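TRAP dicarboxylate transporter, DctP subunit (Anaerococcus prevoti, PDB 4N91) binds D-glucuronate in either anomeric form, probably as the extracytoplasmic solute-binding component of a TRAP-type transporter. Local coordinates at residues E57-D62 / R259-E264; S219-G224 / D282-K287. All coordinates share one frame; numbering follows the deposited sequence.

Contact 1: residues E57-D62 / R259-E264; sequences EDKLGD and RKVFDE
Helix-to-helix packing joins the C-terminal end of helix 44-60 to the beginning of the long helix 256-290, with V261 lodged between K59 and L60. The backbones come nearest at K59 and V261, whose CA atoms are 7.4 Å apart. The ends of L60 and V261 meet head on, and L60 CD2 lies 3.8 Å from V261 CB. The same methyl also touches both branches of the valine. V261 holds CG1 anti to its backbone N (chi1 172°), which turns that methyl to CB of K59. Its other methyl, CG2, meets the far end of the lysine chain. K59 CE and V261 CG2 are 3.5 Å apart, a tight approach for two carbons. Bends at chi2 (-117°) and chi3 bring CE of the lysine over this methyl. Its ammonium then meets E264, whose side chain crosses it at about a right angle. K59 NZ and E264 OE1 form a salt bridge at 3.3 Å, and the hydrogen bond within it is weak. E264 OE1 has a stronger partner in the hydroxyl of Y55, one turn before K59 on helix 44-60. With an alanine at V261 both valine methyls go, and K59 CB and CE would probably lose their apolar partner while L60 CD2 would keep little more than its contact with CB. The neighbouring F262 also packs on F52 and V56 of helix 44-60, and its ring meets those of W250 and Y64 edge-to-face. The arrangement is ordinary helix packing, a small apolar patch around V261 with an ion pair beside it, away from the sugar site of this solute-binding fold.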
ATOM      1  N   GLU A  57      10.060 -22.506   6.629  1.00 25.22           N
ATOM      2  CA  GLU A  57       9.935 -23.949   6.516  1.00 27.16           C
ATOM      3  C   GLU A  57      11.294 -24.645   6.537  1.00 31.40           C
ATOM      4  O   GLU A  57      11.404 -25.779   6.999  1.00 30.57           O
ATOM      5  CB  GLU A  57       9.142 -24.312   5.257  1.00 27.91           C
ATOM      6  CG  GLU A  57       7.684 -23.895   5.355  1.00 26.55           C
ATOM      7  CD  GLU A  57       6.840 -24.396   4.205  1.00 31.13           C
ATOM      8  OE1 GLU A  57       7.386 -25.045   3.283  1.00 34.55           O
ATOM      9  OE2 GLU A  57       5.615 -24.132   4.228  1.00 27.27           O
ATOM     10  N   ASP A  58      12.330 -23.970   6.051  1.00 26.92           N
ATOM     11  CA  ASP A  58      13.675 -24.531   6.111  1.00 29.26           C
ATOM     12  C   ASP A  58      14.136 -24.691   7.555  1.00 35.77           C
ATOM     13  O   ASP A  58      14.875 -25.629   7.867  1.00 35.26           O
ATOM     14  CB  ASP A  58      14.673 -23.661   5.351  1.00 33.41           C
ATOM     15  CG  ASP A  58      14.618 -23.873   3.842  1.00 46.94           C
ATOM     16  OD1 ASP A  58      13.976 -24.846   3.387  1.00 51.49           O
ATOM     17  OD2 ASP A  58      15.231 -23.065   3.109  1.00 49.72           O
ATOM     18  N   LYS A  59      13.726 -23.786   8.439  1.00 29.28           N
ATOM     19  CA  LYS A  59      14.171 -23.862   9.833  1.00 35.57           C
ATOM     20  C   LYS A  59      13.227 -24.701  10.697  1.00 36.75           C
ATOM     21  O   LYS A  59      13.657 -25.317  11.672  1.00 39.12           O
ATOM     22  CB  LYS A  59      14.313 -22.469  10.456  1.00 34.36           C
ATOM     23  CG  LYS A  59      15.114 -21.467   9.621  1.00 39.38           C
ATOM     24  CD  LYS A  59      16.387 -21.002  10.311  1.00 46.51           C
ATOM     25  CE  LYS A  59      16.084 -20.336  11.653  1.00 50.92           C
ATOM     26  NZ  LYS A  59      17.246 -19.609  12.258  1.00 47.73           N
ATOM     27  N   LEU A  60      11.953 -24.721  10.328  1.00 31.44           N
ATOM     28  CA  LEU A  60      10.882 -25.253  11.162  1.00 36.41           C
ATOM     29  C   LEU A  60       9.815 -25.985  10.326  1.00 44.99           C
ATOM     30  O   LEU A  60       8.632 -25.984  10.684  1.00 44.47           O
ATOM     31  CB  LEU A  60      10.194 -24.081  11.854  1.00 38.44           C
ATOM     32  CG  LEU A  60      10.542 -23.642  13.270  1.00 44.27           C
ATOM     33  CD1 LEU A  60      12.008 -23.711  13.583  1.00 49.01           C
ATOM     34  CD2 LEU A  60      10.020 -22.228  13.435  1.00 42.03           C
ATOM     35  N   GLY A  61      10.210 -26.589   9.209  1.00 48.91           N
ATOM     36  CA  GLY A  61       9.240 -27.163   8.284  1.00 47.36           C
ATOM     37  C   GLY A  61       8.521 -28.405   8.791  1.00 49.67           C
ATOM     38  O   GLY A  61       7.410 -28.718   8.347  1.00 52.65           O
ATOM     39  N   ASP A  62       9.146 -29.128   9.712  1.00 51.13           N
ATOM     40  CA  ASP A  62       8.484 -30.275  10.322  1.00 55.74           C
ATOM     41  C   ASP A  62       7.239 -29.830  11.093  1.00 56.98           C
ATOM     42  O   ASP A  62       6.356 -30.641  11.369  1.00 61.40           O
ATOM     43  CB  ASP A  62       9.432 -31.012  11.277  1.00 60.38           C
ATOM     44  CG  ASP A  62      10.520 -31.783  10.550  1.00 69.31           C
ATOM     45  OD1 ASP A  62      10.348 -32.073   9.346  1.00 73.01           O
ATOM     46  OD2 ASP A  62      11.546 -32.109  11.187  1.00 71.70           O
ATOM     47  N   ARG A 259       8.999 -17.819  17.328  1.00 26.79           N
ATOM     48  CA  ARG A 259       8.789 -16.393  17.101  1.00 28.27           C
ATOM     49  C   ARG A 259      10.037 -15.771  16.490  1.00 27.77           C
ATOM     50  O   ARG A 259       9.947 -14.920  15.614  1.00 26.82           O
ATOM     51  CB  ARG A 259       8.456 -15.675  18.407  1.00 29.60           C
ATOM     52  CG  ARG A 259       8.306 -14.166  18.275  1.00 28.38           C
ATOM     53  CD  ARG A 259       7.155 -13.808  17.339  1.00 28.88           C
ATOM     54  NE  ARG A 259       7.023 -12.365  17.150  1.00 31.40           N
ATOM     55  CZ  ARG A 259       6.416 -11.545  18.005  1.00 36.32           C
ATOM     56  NH1 ARG A 259       5.862 -12.017  19.117  1.00 35.08           N
ATOM     57  NH2 ARG A 259       6.350 -10.246  17.737  1.00 37.44           N
ATOM     58  N   LYS A 260      11.205 -16.187  16.957  1.00 28.52           N
ATOM     59  CA  LYS A 260      12.439 -15.628  16.425  1.00 26.06           C
ATOM     60  C   LYS A 260      12.578 -15.944  14.933  1.00 22.70           C
ATOM     61  O   LYS A 260      12.981 -15.092  14.136  1.00 25.27           O
ATOM     62  CB  LYS A 260      13.644 -16.124  17.223  1.00 32.72           C
ATOM     63  CG  LYS A 260      13.736 -15.413  18.558  1.00 44.99           C
ATOM     64  CD  LYS A 260      14.721 -16.076  19.489  1.00 52.69           C
ATOM     65  CE  LYS A 260      15.006 -15.190  20.682  1.00 58.39           C
ATOM     66  NZ  LYS A 260      15.636 -15.969  21.776  1.00 64.13           N
ATOM     67  N   VAL A 261      12.193 -17.156  14.551  1.00 23.36           N
ATOM     68  CA  VAL A 261      12.280 -17.566  13.156  1.00 24.45           C
ATOM     69  C   VAL A 261      11.258 -16.806  12.315  1.00 22.32           C
ATOM     70  O   VAL A 261      11.581 -16.311  11.234  1.00 20.67           O
ATOM     71  CB  VAL A 261      12.103 -19.078  12.988  1.00 24.30           C
ATOM     72  CG1 VAL A 261      11.996 -19.436  11.518  1.00 27.77           C
ATOM     73  CG2 VAL A 261      13.275 -19.831  13.673  1.00 26.51           C
ATOM     74  N   PHE A 262      10.022 -16.703  12.792  1.00 20.41           N
ATOM     75  CA  PHE A 262       9.043 -15.909  12.048  1.00 20.33           C
ATOM     76  C   PHE A 262       9.487 -14.465  11.888  1.00 18.63           C
ATOM     77  O   PHE A 262       9.309 -13.883  10.806  1.00 20.81           O
ATOM     78  CB  PHE A 262       7.653 -15.980  12.688  1.00 20.94           C
ATOM     79  CG  PHE A 262       6.878 -17.173  12.267  1.00 20.69           C
ATOM     80  CD1 PHE A 262       6.050 -17.117  11.172  1.00 22.57           C
ATOM     81  CD2 PHE A 262       6.990 -18.369  12.955  1.00 25.83           C
ATOM     82  CE1 PHE A 262       5.335 -18.221  10.788  1.00 24.70           C
ATOM     83  CE2 PHE A 262       6.279 -19.472  12.563  1.00 23.75           C
ATOM     84  CZ  PHE A 262       5.468 -19.404  11.478  1.00 22.60           C
ATOM     85  N   ASP A 263      10.066 -13.883  12.932  1.00 22.39           N
ATOM     86  CA  ASP A 263      10.514 -12.495  12.865  1.00 24.77           C
ATOM     87  C   ASP A 263      11.615 -12.330  11.803  1.00 23.78           C
ATOM     88  O   ASP A 263      11.607 -11.377  11.025  1.00 21.03           O
ATOM     89  CB  ASP A 263      11.003 -12.007  14.237  1.00 26.06           C
ATOM     90  CG  ASP A 263       9.860 -11.792  15.238  1.00 33.73           C
ATOM     91  OD1 ASP A 263       8.680 -11.889  14.852  1.00 27.13           O
ATOM     92  OD2 ASP A 263      10.148 -11.521  16.424  1.00 40.59           O
ATOM     93  N   GLU A 264      12.552 -13.269  11.774  1.00 20.68           N
ATOM     94  CA  GLU A 264      13.612 -13.267  10.768  1.00 19.70           C
ATOM     95  C   GLU A 264      12.984 -13.400   9.389  1.00 21.35           C
ATOM     96  O   GLU A 264      13.388 -12.727   8.426  1.00 22.50           O
ATOM     97  CB  GLU A 264      14.594 -14.415  11.022  1.00 23.80           C
ATOM     98  CG  GLU A 264      15.471 -14.252  12.251  1.00 38.80           C
ATOM     99  CD  GLU A 264      16.225 -15.546  12.636  1.00 56.25           C
ATOM    100  OE1 GLU A 264      15.739 -16.660  12.320  1.00 56.06           O
ATOM    101  OE2 GLU A 264      17.308 -15.447  13.261  1.00 59.73           O
TER

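Contact 2: residues S219-G224 / D282-K287; sequences SLTDNG and DKAKEK
T221 and K287 lie alongside each other, pointing opposite ways, and the threonine methyl makes the closest touch between them. T221 CG2 lies 3.6 Å from K287 CG, with CB of the lysine a little farther off. Contact is thus made by the first carbons of the lysine chain and not by its ammonium. With chi1 at 170°, K287 CG points away from the backbone N and the chain starts alongside the threonine. The same methyl also rests on the backbone of the long helix, with T221 CG2 3.5 Å from A284 O. The other branch of the threonine faces A284. T221 OG1 sits between its own backbone N and carbonyl carbon (chi1 55°), and this puts the hydroxyl 3.5 Å from A284 CB. That pair is van der Waals contact. The two branches therefore straddle one turn of helix, OG1 over A284 and CG2 toward K287. With only a methyl at A284 the backbones can approach closely; the CA atoms of T221 and A284 are 6.0 Å apart. Beyond T221 the chain turns away: G224 has a positive phi (76°), a conformation that favours glycine. A284 is buried, and its side chain is about 7 Å from that of N216, which binds beta-D-glucuronate. D222 is tied by hydrogen bond to S40. L220 and T221 both also touch A288, one turn beyond A284, so the short helix 218-221 lies against helix 256-290, while L220 packs on Y157 of strand 154-158 and Y232 of strand 231-238.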
ATOM      1  N   SER A 219      -0.059  -1.472 -11.540  1.00 13.60           N
ATOM      2  CA  SER A 219      -1.489  -1.585 -11.810  1.00 11.99           C
ATOM      3  C   SER A 219      -1.762  -1.617 -13.295  1.00 12.84           C
ATOM      4  O   SER A 219      -2.733  -2.230 -13.724  1.00 14.44           O
ATOM      5  CB  SER A 219      -2.266  -0.398 -11.216  1.00 14.56           C
ATOM      6  OG  SER A 219      -2.435  -0.566  -9.808  1.00 23.96           O
ATOM      7  N   LEU A 220      -0.970  -0.891 -14.074  1.00 14.96           N
ATOM      8  CA  LEU A 220      -1.225  -0.774 -15.497  1.00 14.70           C
ATOM      9  C   LEU A 220      -1.010  -2.102 -16.211  1.00 15.60           C
ATOM     10  O   LEU A 220      -1.688  -2.408 -17.174  1.00 15.47           O
ATOM     11  CB  LEU A 220      -0.279   0.243 -16.136  1.00 13.92           C
ATOM     12  CG  LEU A 220      -0.402   1.685 -15.646  1.00 14.52           C
ATOM     13  CD1 LEU A 220       0.718   2.550 -16.202  1.00 16.07           C
ATOM     14  CD2 LEU A 220      -1.761   2.240 -16.046  1.00 16.30           C
ATOM     15  N   THR A 221      -0.029  -2.857 -15.731  1.00 15.70           N
ATOM     16  CA  THR A 221       0.474  -4.017 -16.466  1.00 15.05           C
ATOM     17  C   THR A 221       0.011  -5.295 -15.783  1.00 18.08           C
ATOM     18  O   THR A 221      -0.757  -6.065 -16.366  1.00 20.93           O
ATOM     19  CB  THR A 221       2.009  -3.943 -16.618  1.00 17.95           C
ATOM     20  OG1 THR A 221       2.615  -3.795 -15.317  1.00 18.32           O
ATOM     21  CG2 THR A 221       2.403  -2.772 -17.511  1.00 21.41           C
ATOM     22  N   ASP A 222       0.406  -5.480 -14.525  1.00 20.19           N
ATOM     23  CA  ASP A 222       0.079  -6.691 -13.804  1.00 18.75           C
ATOM     24  C   ASP A 222      -1.433  -6.859 -13.655  1.00 18.72           C
ATOM     25  O   ASP A 222      -1.964  -7.982 -13.695  1.00 20.95           O
ATOM     26  CB  ASP A 222       0.761  -6.680 -12.433  1.00 20.68           C
ATOM     27  CG  ASP A 222       1.098  -8.069 -11.951  1.00 28.09           C
ATOM     28  OD1 ASP A 222       1.533  -8.903 -12.786  1.00 27.23           O
ATOM     29  OD2 ASP A 222       0.919  -8.331 -10.750  1.00 23.34           O
ATOM     30  N   ASN A 223      -2.147  -5.740 -13.487  1.00 16.73           N
ATOM     31  CA  ASN A 223      -3.587  -5.770 -13.280  1.00 15.79           C
ATOM     32  C   ASN A 223      -4.368  -5.304 -14.502  1.00 14.43           C
ATOM     33  O   ASN A 223      -5.588  -5.264 -14.474  1.00 16.21           O
ATOM     34  CB  ASN A 223      -3.965  -4.958 -12.050  1.00 14.28           C
ATOM     35  CG  ASN A 223      -3.112  -5.332 -10.856  1.00 16.78           C
ATOM     36  OD1 ASN A 223      -2.066  -4.728 -10.611  1.00 18.10           O
ATOM     37  ND2 ASN A 223      -3.490  -6.413 -10.182  1.00 24.42           N
ATOM     38  N   GLY A 224      -3.642  -4.983 -15.574  1.00 16.25           N
ATOM     39  CA  GLY A 224      -4.241  -4.693 -16.857  1.00 17.07           C
ATOM     40  C   GLY A 224      -4.909  -3.336 -17.015  1.00 14.86           C
ATOM     41  O   GLY A 224      -5.577  -3.101 -18.019  1.00 15.28           O
ATOM     42  N   ASP A 282      10.466  -1.249 -12.955  1.00 21.73           N
ATOM     43  CA  ASP A 282      11.184  -0.945 -14.202  1.00 28.37           C
ATOM     44  C   ASP A 282      10.565  -1.679 -15.378  1.00 24.74           C
ATOM     45  O   ASP A 282      10.300  -1.078 -16.424  1.00 24.90           O
ATOM     46  CB  ASP A 282      12.657  -1.339 -14.086  1.00 35.39           C
ATOM     47  CG  ASP A 282      13.463  -0.338 -13.294  1.00 45.04           C
ATOM     48  OD1 ASP A 282      12.951   0.776 -13.034  1.00 49.01           O
ATOM     49  OD2 ASP A 282      14.610  -0.670 -12.934  1.00 48.62           O
ATOM     50  N   LYS A 283      10.323  -2.982 -15.219  1.00 22.07           N
ATOM     51  CA  LYS A 283       9.696  -3.752 -16.280  1.00 22.81           C
ATOM     52  C   LYS A 283       8.274  -3.266 -16.563  1.00 24.01           C
ATOM     53  O   LYS A 283       7.809  -3.315 -17.711  1.00 23.79           O
ATOM     54  CB  LYS A 283       9.685  -5.245 -15.936  1.00 28.98           C
ATOM     55  CG  LYS A 283      11.090  -5.837 -15.806  1.00 39.08           C
ATOM     56  CD  LYS A 283      11.074  -7.353 -15.901  1.00 48.39           C
ATOM     57  CE  LYS A 283      12.415  -7.967 -15.493  1.00 51.30           C
ATOM     58  NZ  LYS A 283      12.197  -9.234 -14.716  1.00 52.35           N
ATOM     59  N   ALA A 284       7.568  -2.825 -15.521  1.00 19.67           N
ATOM     60  CA  ALA A 284       6.199  -2.357 -15.695  1.00 19.08           C
ATOM     61  C   ALA A 284       6.182  -1.088 -16.541  1.00 19.65           C
ATOM     62  O   ALA A 284       5.344  -0.926 -17.443  1.00 20.50           O
ATOM     63  CB  ALA A 284       5.548  -2.118 -14.362  1.00 22.54           C
ATOM     64  N   LYS A 285       7.114  -0.191 -16.284  1.00 20.67           N
ATOM     65  CA  LYS A 285       7.143   1.053 -17.053  1.00 19.63           C
ATOM     66  C   LYS A 285       7.350   0.741 -18.538  1.00 22.07           C
ATOM     67  O   LYS A 285       6.719   1.351 -19.391  1.00 22.30           O
ATOM     68  CB  LYS A 285       8.244   1.986 -16.572  1.00 23.94           C
ATOM     69  CG  LYS A 285       8.030   2.555 -15.181  1.00 27.63           C
ATOM     70  CD  LYS A 285       9.213   3.432 -14.815  1.00 31.58           C
ATOM     71  CE  LYS A 285       9.366   3.581 -13.334  1.00 38.41           C
ATOM     72  NZ  LYS A 285      10.598   4.357 -13.034  1.00 38.63           N
ATOM     73  N   GLU A 286       8.229  -0.214 -18.836  1.00 20.88           N
ATOM     74  CA  GLU A 286       8.542  -0.556 -20.218  1.00 23.15           C
ATOM     75  C   GLU A 286       7.347  -1.231 -20.898  1.00 23.92           C
ATOM     76  O   GLU A 286       6.978  -0.896 -22.037  1.00 23.56           O
ATOM     77  CB  GLU A 286       9.783  -1.449 -20.263  1.00 27.88           C
ATOM     78  CG  GLU A 286       9.968  -2.216 -21.578  1.00 42.15           C
ATOM     79  CD  GLU A 286      10.215  -1.305 -22.765  1.00 54.06           C
ATOM     80  OE1 GLU A 286      10.510  -0.109 -22.545  1.00 57.10           O
ATOM     81  OE2 GLU A 286      10.112  -1.784 -23.920  1.00 55.30           O
ATOM     82  N   LYS A 287       6.736  -2.180 -20.204  1.00 21.90           N
ATOM     83  CA  LYS A 287       5.595  -2.896 -20.737  1.00 20.46           C
ATOM     84  C   LYS A 287       4.409  -1.936 -20.954  1.00 19.43           C
ATOM     85  O   LYS A 287       3.711  -2.018 -21.967  1.00 20.70           O
ATOM     86  CB  LYS A 287       5.227  -4.053 -19.810  1.00 22.74           C
ATOM     87  CG  LYS A 287       3.911  -4.745 -20.127  1.00 28.08           C
ATOM     88  CD  LYS A 287       4.024  -5.764 -21.252  1.00 45.67           C
ATOM     89  CE  LYS A 287       2.642  -6.303 -21.644  1.00 48.52           C
ATOM     90  NZ  LYS A 287       1.768  -6.581 -20.457  1.00 52.48           N
TER

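How the contacts relate
Helix 256-290 is the element both contacts share. Contact 1 uses its beginning and contact 2 a part near its end, with centres 33 Å apart and nearest atoms about 22 Å apart. Along the chain the segments alternate: 57-62, 219-224, 259-264, 282-287. Contact 1 ties the long helix to helix 44-60, which leads into outer strand 64-69 of the five-stranded sheet. Contact 2 ties it to helix 218-221, which follows outer strand 212-215 of the four-stranded sheet. One helix thus spans the two sheet regions, as in TRAP solute-binding proteins. Contact 2 lies nearer the bound glucuronate; contact 1 is remote from it.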